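Local coordinates for tRNA (cytosine(38)-C(5))-methyltransferase (Schizosaccharomyces pombe, PDB 6FDF), which methylates cytosine 38 in the anticodon loop of tRNA(Asp), and less well tRNA(Glu), using S-adenosyl-L-methionine as methyl donor, at residues 155-166 with 313-324; 181-190 with 323-331. All blocks are in the same frame, centred on the assembly; numbering follows the deposited sequence. Where two conformers were deposited one is given.

Interaction 1 (155-166 with 313-324); sequences LSPNQFNIPNSR and GNSINVKVVSYL. With SAH (S-adenosyl-L-homocysteine), chain E.
Arg166 reaches across to the loop before the helix and binds the carbonyls of Gly313 and Ser315, while the turn before it packs on the helix begun by Asn317; the contact lies in the class I SAM-dependent methyltransferase (Rossmann-like) fold. The Arg166 chain runs extended to NE, its CG turned opposite the backbone N (chi1 -165°), and meets Ser315 O side-on: NE at 3.0 Å and NH2 at 2.8 Å share this one oxygen through bent bonds, the NH2 bond using a lone pair in the carbonyl plane. NH2 also donates, along a straighter line, to Gly313 O at 2.7 Å; that oxygen lies in the guanidinium plane, but the nitrogen stands above the Gly313 carbonyl plane. NH1 is hydrogen-bonded to Phe242 O, so several bonds fix the rotation of the guanidinium. The carbonyls it holds flank Asn314, whose O lies 3.3 Å from SD of S-adenosylhomocysteine, and Ile316 N gives the ligand carboxylate a weak bond.

Further on, Asn317 and Pro157 slide past each other in opposite directions, Asn317 ND2 3.3 Å from Pro157 CG. Asn317 is the N-cap of helix 318-328, its OD1 accepting from Val320 N, and a water links its ND2 to Asn164 OD1. Val320 CG2 meets Pro157 CA and Phe160 CD1, the Val320 and Phe160 side chains crossing at about a right angle. The Phe160 and Tyr323 rings slide past each other obliquely, planes 32° apart, with Phe160 CD2 3.5 Å from Tyr323 CE2. Tip to tip, Leu155 CD1 lies 3.9 Å from Leu324 CD2.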
loop_
_atom_site.group_PDB
_atom_site.type_symbol
_atom_site.label_atom_id
_atom_site.label_comp_id
_atom_site.label_asym_id
_atom_site.label_seq_id
_atom_site.Cartn_x
_atom_site.Cartn_y
_atom_site.Cartn_z
ATOM N N LEU A 155 4.655 4.103 -10.021
ATOM C CA LEU A 155 4.387 5.407 -9.437
ATOM C C LEU A 155 4.846 5.405 -7.986
ATOM O O LEU A 155 4.759 4.388 -7.294
ATOM C CB LEU A 155 2.895 5.776 -9.517
ATOM C CG LEU A 155 2.296 5.892 -10.921
ATOM C CD1 LEU A 155 0.772 5.892 -10.859
ATOM C CD2 LEU A 155 2.808 7.155 -11.607
ATOM N N SER A 156 5.328 6.557 -7.532
ATOM C CA SER A 156 5.723 6.713 -6.143
ATOM C C SER A 156 5.061 7.959 -5.577
ATOM O O SER A 156 4.791 8.909 -6.319
ATOM C CB SER A 156 7.253 6.833 -6.027
ATOM O OG SER A 156 7.661 7.131 -4.700
ATOM N N PRO A 157 4.790 7.989 -4.267
ATOM C CA PRO A 157 4.133 9.176 -3.693
ATOM C C PRO A 157 4.934 10.455 -3.881
ATOM O O PRO A 157 4.346 11.542 -3.958
ATOM C CB PRO A 157 3.971 8.803 -2.211
ATOM C CG PRO A 157 3.955 7.303 -2.203
ATOM C CD PRO A 157 4.906 6.891 -3.287
ATOM N N ASN A 158 6.261 10.369 -3.960
ATOM C CA ASN A 158 7.019 11.605 -4.113
ATOM C C ASN A 158 6.909 12.195 -5.515
ATOM O O ASN A 158 7.541 13.222 -5.787
ATOM C CB ASN A 158 8.489 11.392 -3.721
ATOM C CG ASN A 158 9.174 10.296 -4.519
ATOM O OD1 ASN A 158 8.821 10.018 -5.667
ATOM N ND2 ASN A 158 10.184 9.679 -3.913
ATOM N N GLN A 159 6.112 11.591 -6.398
ATOM C CA GLN A 159 5.707 12.226 -7.646
ATOM C C GLN A 159 4.440 13.048 -7.484
ATOM O O GLN A 159 4.009 13.702 -8.440
ATOM C CB GLN A 159 5.482 11.169 -8.730
ATOM C CG GLN A 159 6.693 10.334 -9.062
ATOM C CD GLN A 159 6.376 9.274 -10.094
ATOM O OE1 GLN A 159 5.684 8.301 -9.801
ATOM N NE2 GLN A 159 6.858 9.469 -11.316
ATOM N N PHE A 160 3.830 13.008 -6.300
ATOM C CA PHE A 160 2.561 13.664 -6.027
ATOM C C PHE A 160 2.700 14.579 -4.815
ATOM O O PHE A 160 1.728 14.818 -4.096
ATOM C CB PHE A 160 1.455 12.633 -5.797
ATOM C CG PHE A 160 1.208 11.721 -6.976
ATOM C CD1 PHE A 160 1.959 10.564 -7.144
ATOM C CD2 PHE A 160 0.222 12.012 -7.906
ATOM C CE1 PHE A 160 1.734 9.716 -8.218
ATOM C CE2 PHE A 160 -0.010 11.168 -8.988
ATOM C CZ PHE A 160 0.748 10.021 -9.144
ATOM N N ASN A 161 3.908 15.106 -4.587
ATOM C CA ASN A 161 4.175 16.046 -3.493
ATOM C C ASN A 161 3.888 15.414 -2.141
ATOM O O ASN A 161 3.285 16.028 -1.260
ATOM C CB ASN A 161 3.369 17.321 -3.636
ATOM C CG ASN A 161 3.826 18.433 -2.705
ATOM O OD1 ASN A 161 4.976 18.468 -2.269
ATOM N ND2 ASN A 161 2.919 19.363 -2.411
ATOM N N ILE A 162 4.309 14.169 -1.982
ATOM C CA ILE A 162 4.206 13.464 -0.716
ATOM C C ILE A 162 5.631 13.056 -0.362
ATOM O O ILE A 162 6.302 12.404 -1.165
ATOM C CB ILE A 162 3.284 12.238 -0.805
ATOM C CG1 ILE A 162 1.872 12.670 -1.211
ATOM C CG2 ILE A 162 3.276 11.478 0.514
ATOM C CD1 ILE A 162 1.022 11.535 -1.770
ATOM N N PRO A 163 6.144 13.433 0.806
ATOM C CA PRO A 163 7.570 13.226 1.113
ATOM C C PRO A 163 7.870 11.810 1.595
ATOM O O PRO A 163 8.387 11.589 2.693
ATOM C CB PRO A 163 7.824 14.283 2.195
ATOM C CG PRO A 163 6.513 14.378 2.914
ATOM C CD PRO A 163 5.462 14.231 1.840
ATOM N N ASN A 164 7.536 10.828 0.765
ATOM C CA ASN A 164 7.865 9.448 1.086
ATOM C C ASN A 164 8.083 8.683 -0.210
ATOM O O ASN A 164 7.333 8.852 -1.175
ATOM C CB ASN A 164 6.757 8.794 1.928
ATOM C CG ASN A 164 7.063 7.343 2.284
ATOM O OD1 ASN A 164 6.279 6.439 1.981
ATOM N ND2 ASN A 164 8.211 7.114 2.919
ATOM N N SER A 165 9.111 7.844 -0.216
ATOM C CA SER A 165 9.370 6.941 -1.324
ATOM C C SER A 165 8.588 5.655 -1.110
ATOM O O SER A 165 8.672 5.042 -0.043
ATOM C CB SER A 165 10.863 6.637 -1.441
ATOM O OG SER A 165 11.606 7.830 -1.567
ATOM N N ARG A 166 7.821 5.258 -2.121
ATOM C CA ARG A 166 7.145 3.968 -2.083
ATOM C C ARG A 166 6.762 3.575 -3.504
ATOM O O ARG A 166 5.582 3.595 -3.868
ATOM C CB ARG A 166 5.924 4.029 -1.157
ATOM C CG ARG A 166 5.341 2.666 -0.751
ATOM C CD ARG A 166 4.246 2.833 0.302
ATOM N NE ARG A 166 3.768 1.542 0.808
ATOM C CZ ARG A 166 4.428 0.803 1.695
ATOM N NH1 ARG A 166 5.586 1.231 2.185
ATOM N NH2 ARG A 166 3.930 -0.362 2.100
ATOM N N GLY A 313 3.351 -1.391 6.927
ATOM C CA GLY A 313 4.472 -1.697 6.053
ATOM C C GLY A 313 4.069 -2.409 4.780
ATOM O O GLY A 313 4.798 -2.338 3.785
ATOM N N ASN A 314 2.928 -3.102 4.796
ATOM C CA ASN A 314 2.399 -3.813 3.639
ATOM C C ASN A 314 1.213 -3.113 2.988
ATOM O O ASN A 314 0.534 -3.718 2.155
ATOM C CB ASN A 314 1.969 -5.224 4.044
ATOM C CG ASN A 314 3.135 -6.121 4.327
ATOM O OD1 ASN A 314 4.189 -5.997 3.704
ATOM N ND2 ASN A 314 2.958 -7.044 5.269
ATOM N N SER A 315 0.948 -1.858 3.344
ATOM C CA SER A 315 -0.229 -1.143 2.870
ATOM C C SER A 315 0.102 -0.281 1.654
ATOM O O SER A 315 1.262 0.025 1.371
ATOM C CB SER A 315 -0.809 -0.262 3.981
ATOM O OG SER A 315 -1.261 -1.041 5.074
ATOM N N ILE A 316 -0.949 0.116 0.935
ATOM C CA ILE A 316 -0.798 0.992 -0.221
ATOM C C ILE A 316 -0.621 2.425 0.247
ATOM O O ILE A 316 -0.824 2.734 1.427
ATOM C CB ILE A 316 -2.021 0.891 -1.148
ATOM C CG1 ILE A 316 -3.274 1.359 -0.387
ATOM C CG2 ILE A 316 -2.168 -0.520 -1.673
ATOM C CD1 ILE A 316 -4.460 1.676 -1.253
ATOM N N ASN A 317 -0.279 3.317 -0.679
ATOM C CA ASN A 317 -0.478 4.739 -0.457
ATOM C C ASN A 317 -1.892 5.096 -0.902
ATOM O O ASN A 317 -2.231 4.972 -2.086
ATOM C CB ASN A 317 0.562 5.582 -1.192
ATOM C CG ASN A 317 0.417 7.052 -0.882
ATOM O OD1 ASN A 317 -0.559 7.681 -1.292
ATOM N ND2 ASN A 317 1.362 7.606 -0.117
ATOM N N VAL A 318 -2.700 5.552 0.059
ATOM C CA VAL A 318 -4.122 5.810 -0.157
ATOM C C VAL A 318 -4.330 6.965 -1.129
ATOM O O VAL A 318 -5.264 6.950 -1.944
ATOM C CB VAL A 318 -4.799 6.085 1.200
ATOM C CG1 VAL A 318 -6.238 6.553 1.009
ATOM C CG2 VAL A 318 -4.748 4.837 2.078
ATOM N N LYS A 319 -3.475 7.991 -1.049
ATOM C CA LYS A 319 -3.590 9.143 -1.941
ATOM C C LYS A 319 -3.360 8.746 -3.395
ATOM O O LYS A 319 -4.187 9.042 -4.266
ATOM C CB LYS A 319 -2.599 10.232 -1.521
ATOM C CG LYS A 319 -3.201 11.341 -0.681
ATOM C CD LYS A 319 -4.206 12.154 -1.484
ATOM C CE LYS A 319 -4.952 13.133 -0.598
ATOM N NZ LYS A 319 -6.133 13.701 -1.293
ATOM N N VAL A 320 -2.229 8.094 -3.678
ATOM C CA VAL A 320 -1.926 7.674 -5.051
ATOM C C VAL A 320 -3.045 6.804 -5.615
ATOM O O VAL A 320 -3.505 7.009 -6.745
ATOM C CB VAL A 320 -0.567 6.954 -5.111
ATOM C CG1 VAL A 320 -0.284 6.474 -6.533
ATOM C CG2 VAL A 320 0.559 7.893 -4.647
ATOM N N VAL A 321 -3.518 5.832 -4.832
ATOM C CA VAL A 321 -4.560 4.949 -5.347
ATOM C C VAL A 321 -5.880 5.690 -5.542
ATOM O O VAL A 321 -6.653 5.354 -6.452
ATOM C CB VAL A 321 -4.698 3.728 -4.418
ATOM C CG1 VAL A 321 -5.864 2.852 -4.836
ATOM C CG2 VAL A 321 -3.407 2.931 -4.460
ATOM N N SER A 322 -6.171 6.703 -4.713
ATOM C CA SER A 322 -7.389 7.485 -4.930
ATOM C C SER A 322 -7.384 8.135 -6.312
ATOM O O SER A 322 -8.418 8.191 -6.990
ATOM C CB SER A 322 -7.557 8.553 -3.845
ATOM O OG SER A 322 -6.675 9.657 -4.021
ATOM N N TYR A 323 -6.220 8.617 -6.753
ATOM C CA TYR A 323 -6.113 9.184 -8.094
ATOM C C TYR A 323 -6.308 8.118 -9.169
ATOM O O TYR A 323 -6.992 8.360 -10.171
ATOM C CB TYR A 323 -4.754 9.858 -8.280
ATOM C CG TYR A 323 -4.418 10.972 -7.325
ATOM C CD1 TYR A 323 -5.392 11.841 -6.855
ATOM C CD2 TYR A 323 -3.111 11.157 -6.899
ATOM C CE1 TYR A 323 -5.063 12.877 -5.986
ATOM C CE2 TYR A 323 -2.775 12.175 -6.032
ATOM C CZ TYR A 323 -3.752 13.030 -5.575
ATOM O OH TYR A 323 -3.404 14.044 -4.710
ATOM N N LEU A 324 -5.683 6.948 -9.000
ATOM C CA LEU A 324 -5.819 5.890 -9.998
ATOM C C LEU A 324 -7.248 5.369 -10.064
ATOM O O LEU A 324 -7.744 5.043 -11.149
ATOM C CB LEU A 324 -4.853 4.746 -9.690
ATOM C CG LEU A 324 -3.376 5.096 -9.874
ATOM C CD1 LEU A 324 -2.518 4.116 -9.120
ATOM C CD2 LEU A 324 -2.991 5.140 -11.353
HETATM N N SAH E . -3.702 -3.698 0.361
HETATM C CA SAH E . -3.901 -3.920 1.777
HETATM C CB SAH E . -2.845 -4.866 2.355
HETATM C CG SAH E . -2.293 -5.811 1.290
HETATM S SD SAH E . -0.842 -6.668 1.823
HETATM C C SAH E . -3.902 -2.613 2.503
HETATM O O SAH E . -3.824 -1.562 1.829
HETATM O OXT SAH E . -3.995 -2.641 3.749
HETATM C "C5'" SAH E . -1.353 -8.252 1.255
HETATM C "C4'" SAH E . -2.469 -8.776 2.159
HETATM O "O4'" SAH E . -2.967 -9.962 1.567
HETATM C "C3'" SAH E . -2.002 -9.115 3.574
HETATM O "O3'" SAH E . -2.857 -8.491 4.531
HETATM C "C2'" SAH E . -2.186 -10.631 3.681
HETATM O "O2'" SAH E . -2.697 -11.023 4.960
HETATM C "C1'" SAH E . -3.202 -10.920 2.583
HETATM N N9 SAH E . -3.051 -12.243 1.941
HETATM C C8 SAH E . -1.915 -12.814 1.493
HETATM N N7 SAH E . -2.172 -14.033 0.959
HETATM C C5 SAH E . -3.496 -14.264 1.058
HETATM C C6 SAH E . -4.425 -15.351 0.690
HETATM N N6 SAH E . -3.974 -16.474 0.090
HETATM N N1 SAH E . -5.735 -15.171 0.982
HETATM C C2 SAH E . -6.194 -14.056 1.578
HETATM N N3 SAH E . -5.404 -13.028 1.940
HETATM C C4 SAH E . -4.066 -13.080 1.715
HETATM O O HOH W 1 -0.613 14.176 -3.837
HETATM O O HOH W 2 3.584 6.832 1.266
#

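Interaction 2 (181-190 with 323-331); sequences WSIDDVFQFS and YLISLLLEP
A carboxylate oxygen lies against an aromatic rim: Glu330 OE2 comes within 3.3 Å of Phe189 CZ, near the ring plane, with ring and carboxylate planes 78° apart. Over one face of the same ring sits Ser326 CB, a CH-pi contact 4.2 Å from the centroid and 17° off the ring normal, while CE2 touches Leu327 CB. Phe189 thus lies along the helix, its CB beside Tyr323 CD1. Ser190 CA stands over a face of the Tyr323 ring. Val186 crosses Tyr323 at about a right angle; its CG2, anti to the backbone N (CG1 at chi1 79°), presses to 3.4 Å from Tyr323 CB and also meets Leu324 CD2. Ile183 CD1 reaches Leu324 CD2 at 3.7 Å. The two methyls of Leu327 divide their partners, CD1 against Asp185 CB and CD2 toward Ser182 O. Trp181 lies beside Leu328 and points the same way, its edge atom CH2 4.0 Å from Leu328 CD1. The 3-10 segment 183-188 and its flanking residues thus pack on the C-terminal half of helix 318-328 and on Glu330 just beyond; strand 168-175 adds Tyr170 against Leu324 and Leu172 against Leu328 and Trp181, while Trp181 NE1 is hydrogen-bonded to Asn149 OD1 of strand 148-155.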
loop_
_atom_site.group_PDB
_atom_site.type_symbol
_atom_site.label_atom_id
_atom_site.label_comp_id
_atom_site.label_asym_id
_atom_site.label_seq_id
_atom_site.Cartn_x
_atom_site.Cartn_y
_atom_site.Cartn_z
ATOM N N TRP A 181 -6.275 5.934 -23.303
ATOM C CA TRP A 181 -5.956 6.354 -21.947
ATOM C C TRP A 181 -4.512 5.984 -21.656
ATOM O O TRP A 181 -3.893 5.196 -22.375
ATOM C CB TRP A 181 -6.901 5.745 -20.894
ATOM C CG TRP A 181 -6.916 4.236 -20.774
ATOM C CD1 TRP A 181 -6.646 3.318 -21.750
ATOM C CD2 TRP A 181 -7.238 3.483 -19.597
ATOM N NE1 TRP A 181 -6.775 2.040 -21.250
ATOM C CE2 TRP A 181 -7.139 2.116 -19.930
ATOM C CE3 TRP A 181 -7.597 3.835 -18.291
ATOM C CZ2 TRP A 181 -7.386 1.101 -19.005
ATOM C CZ3 TRP A 181 -7.843 2.830 -17.376
ATOM C CH2 TRP A 181 -7.736 1.476 -17.736
ATOM N N SER A 182 -3.983 6.581 -20.594
ATOM C CA SER A 182 -2.594 6.393 -20.216
ATOM C C SER A 182 -2.488 6.551 -18.710
ATOM O O SER A 182 -3.190 7.373 -18.116
ATOM C CB SER A 182 -1.678 7.404 -20.920
ATOM O OG SER A 182 -0.374 7.373 -20.370
ATOM N N ILE A 183 -1.593 5.770 -18.106
ATOM C CA ILE A 183 -1.354 5.879 -16.671
ATOM C C ILE A 183 -0.930 7.296 -16.300
ATOM O O ILE A 183 -1.208 7.766 -15.191
ATOM C CB ILE A 183 -0.315 4.826 -16.232
ATOM C CG1 ILE A 183 -0.342 4.639 -14.717
ATOM C CG2 ILE A 183 1.080 5.181 -16.733
ATOM C CD1 ILE A 183 -1.314 3.571 -14.264
ATOM N N ASP A 184 -0.288 8.010 -17.226
ATOM C CA ASP A 184 0.208 9.346 -16.926
ATOM C C ASP A 184 -0.910 10.369 -16.780
ATOM O O ASP A 184 -0.648 11.477 -16.297
ATOM C CB ASP A 184 1.184 9.791 -18.015
ATOM C CG ASP A 184 2.446 8.952 -18.039
ATOM O OD1 ASP A 184 2.958 8.612 -16.951
ATOM O OD2 ASP A 184 2.931 8.638 -19.145
ATOM N N ASP A 185 -2.139 10.035 -17.189
ATOM C CA ASP A 185 -3.257 10.950 -16.994
ATOM C C ASP A 185 -3.519 11.200 -15.517
ATOM O O ASP A 185 -4.145 12.206 -15.165
ATOM C CB ASP A 185 -4.512 10.401 -17.675
ATOM C CG ASP A 185 -4.290 10.104 -19.149
ATOM O OD1 ASP A 185 -3.532 10.857 -19.793
ATOM O OD2 ASP A 185 -4.868 9.120 -19.658
ATOM N N VAL A 186 -3.023 10.315 -14.651
ATOM C CA VAL A 186 -3.248 10.419 -13.220
ATOM C C VAL A 186 -2.665 11.704 -12.651
ATOM O O VAL A 186 -3.105 12.164 -11.594
ATOM C CB VAL A 186 -2.661 9.169 -12.526
ATOM C CG1 VAL A 186 -1.148 9.273 -12.373
ATOM C CG2 VAL A 186 -3.328 8.925 -11.204
ATOM N N PHE A 187 -1.679 12.301 -13.326
ATOM C CA PHE A 187 -1.072 13.519 -12.803
ATOM C C PHE A 187 -1.969 14.734 -12.979
ATOM O O PHE A 187 -1.779 15.732 -12.278
ATOM C CB PHE A 187 0.303 13.726 -13.453
ATOM C CG PHE A 187 1.309 12.717 -12.995
ATOM C CD1 PHE A 187 1.879 12.817 -11.735
ATOM C CD2 PHE A 187 1.616 11.616 -13.775
ATOM C CE1 PHE A 187 2.777 11.866 -11.284
ATOM C CE2 PHE A 187 2.498 10.651 -13.318
ATOM C CZ PHE A 187 3.090 10.784 -12.081
ATOM N N GLN A 188 -2.955 14.667 -13.877
ATOM C CA GLN A 188 -3.948 15.726 -13.995
ATOM C C GLN A 188 -4.830 15.822 -12.759
ATOM O O GLN A 188 -5.556 16.812 -12.609
ATOM C CB GLN A 188 -4.816 15.512 -15.236
ATOM C CG GLN A 188 -4.049 15.595 -16.546
ATOM C CD GLN A 188 -4.823 15.014 -17.714
ATOM O OE1 GLN A 188 -6.047 15.128 -17.783
ATOM N NE2 GLN A 188 -4.110 14.384 -18.642
ATOM N N PHE A 189 -4.755 14.837 -11.862
ATOM C CA PHE A 189 -5.499 14.837 -10.612
ATOM C C PHE A 189 -4.695 15.365 -9.444
ATOM O O PHE A 189 -5.290 15.793 -8.450
ATOM C CB PHE A 189 -5.968 13.430 -10.235
ATOM C CG PHE A 189 -6.948 12.843 -11.184
ATOM C CD1 PHE A 189 -8.193 13.423 -11.354
ATOM C CD2 PHE A 189 -6.648 11.685 -11.877
ATOM C CE1 PHE A 189 -9.113 12.874 -12.222
ATOM C CE2 PHE A 189 -7.564 11.128 -12.745
ATOM C CZ PHE A 189 -8.799 11.721 -12.917
ATOM N N SER A 190 -3.374 15.357 -9.527
ATOM C CA SER A 190 -2.594 15.804 -8.389
ATOM C C SER A 190 -2.569 17.322 -8.448
ATOM O O SER A 190 -1.897 17.913 -9.301
ATOM C CB SER A 190 -1.187 15.211 -8.415
ATOM O OG SER A 190 -0.436 15.691 -9.517
ATOM N N TYR A 323 -6.220 8.617 -6.753
ATOM C CA TYR A 323 -6.113 9.184 -8.094
ATOM C C TYR A 323 -6.308 8.118 -9.169
ATOM O O TYR A 323 -6.992 8.360 -10.171
ATOM C CB TYR A 323 -4.754 9.858 -8.280
ATOM C CG TYR A 323 -4.418 10.972 -7.325
ATOM C CD1 TYR A 323 -5.392 11.841 -6.855
ATOM C CD2 TYR A 323 -3.111 11.157 -6.899
ATOM C CE1 TYR A 323 -5.063 12.877 -5.986
ATOM C CE2 TYR A 323 -2.775 12.175 -6.032
ATOM C CZ TYR A 323 -3.752 13.030 -5.575
ATOM O OH TYR A 323 -3.404 14.044 -4.710
ATOM N N LEU A 324 -5.683 6.948 -9.000
ATOM C CA LEU A 324 -5.819 5.890 -9.998
ATOM C C LEU A 324 -7.248 5.369 -10.064
ATOM O O LEU A 324 -7.744 5.043 -11.149
ATOM C CB LEU A 324 -4.853 4.746 -9.690
ATOM C CG LEU A 324 -3.376 5.096 -9.874
ATOM C CD1 LEU A 324 -2.518 4.116 -9.120
ATOM C CD2 LEU A 324 -2.991 5.140 -11.353
ATOM N N ILE A 325 -7.921 5.275 -8.915
ATOM C CA ILE A 325 -9.321 4.854 -8.916
ATOM C C ILE A 325 -10.169 5.843 -9.706
ATOM O O ILE A 325 -11.030 5.448 -10.500
ATOM C CB ILE A 325 -9.831 4.686 -7.473
ATOM C CG1 ILE A 325 -9.297 3.385 -6.877
ATOM C CG2 ILE A 325 -11.360 4.702 -7.426
ATOM C CD1 ILE A 325 -9.572 3.243 -5.392
ATOM N N SER A 326 -9.951 7.143 -9.485
ATOM C CA SER A 326 -10.673 8.171 -10.229
ATOM C C SER A 326 -10.477 8.005 -11.731
ATOM O O SER A 326 -11.436 8.079 -12.511
ATOM C CB SER A 326 -10.204 9.554 -9.785
ATOM O OG SER A 326 -10.519 9.776 -8.425
ATOM N N LEU A 327 -9.230 7.793 -12.154
ATOM C CA LEU A 327 -8.945 7.546 -13.564
ATOM C C LEU A 327 -9.642 6.284 -14.055
ATOM O O LEU A 327 -10.305 6.290 -15.097
ATOM C CB LEU A 327 -7.438 7.435 -13.777
ATOM C CG LEU A 327 -7.000 7.120 -15.206
ATOM C CD1 LEU A 327 -7.423 8.247 -16.141
ATOM C CD2 LEU A 327 -5.501 6.898 -15.266
ATOM N N LEU A 328 -9.497 5.188 -13.311
ATOM C CA LEU A 328 -10.025 3.902 -13.756
ATOM C C LEU A 328 -11.524 3.966 -14.030
ATOM O O LEU A 328 -12.001 3.440 -15.044
ATOM C CB LEU A 328 -9.720 2.839 -12.701
ATOM C CG LEU A 328 -10.193 1.409 -12.954
ATOM C CD1 LEU A 328 -9.595 0.859 -14.238
ATOM C CD2 LEU A 328 -9.842 0.508 -11.757
ATOM N N LEU A 329 -12.280 4.597 -13.136
ATOM C CA LEU A 329 -13.735 4.536 -13.177
ATOM C C LEU A 329 -14.377 5.682 -13.956
ATOM O O LEU A 329 -15.597 5.850 -13.871
ATOM C CB LEU A 329 -14.292 4.512 -11.751
ATOM C CG LEU A 329 -13.782 3.370 -10.872
ATOM C CD1 LEU A 329 -14.297 3.545 -9.459
ATOM C CD2 LEU A 329 -14.204 2.029 -11.455
ATOM N N GLU A 330 -13.600 6.472 -14.700
ATOM C CA GLU A 330 -14.185 7.568 -15.475
ATOM C C GLU A 330 -15.333 7.148 -16.391
ATOM O O GLU A 330 -16.324 7.896 -16.459
ATOM C CB GLU A 330 -13.100 8.295 -16.288
ATOM C CG GLU A 330 -12.151 9.098 -15.412
ATOM C CD GLU A 330 -11.227 10.007 -16.197
ATOM O OE1 GLU A 330 -11.063 9.806 -17.417
ATOM O OE2 GLU A 330 -10.661 10.933 -15.582
ATOM N N PRO A 331 -15.281 6.022 -17.119
ATOM C CA PRO A 331 -16.405 5.684 -18.012
ATOM C C PRO A 331 -17.723 5.461 -17.287
ATOM O O PRO A 331 -18.757 5.341 -17.959
ATOM C CB PRO A 331 -15.936 4.395 -18.705
ATOM C CG PRO A 331 -14.453 4.448 -18.624
ATOM C CD PRO A 331 -14.175 5.058 -17.281
#

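In the fold
Helix 318-328 carries both contacts, whose centres lie about 14 Å apart: interaction 1 uses its N-terminal part and the loop before it, interaction 2 its C-terminal part. Tyr323 and Leu324 serve both. Interaction 1 is mostly buried near the chain centre, mixes apolar packing with arginine-to-carbonyl bonds and one water bridge, and includes residues of the cofactor pocket. Interaction 2, about 18 Å from the centre and partly exposed, is built on side-chain packing without direct hydrogen bonds between its segments. The two are continuous: Phe160 stacks on Phe187 and touches Ser190 CB, so 155-166 and 181-190, which flank strand 168-175 in sequence, form one layer against the helix.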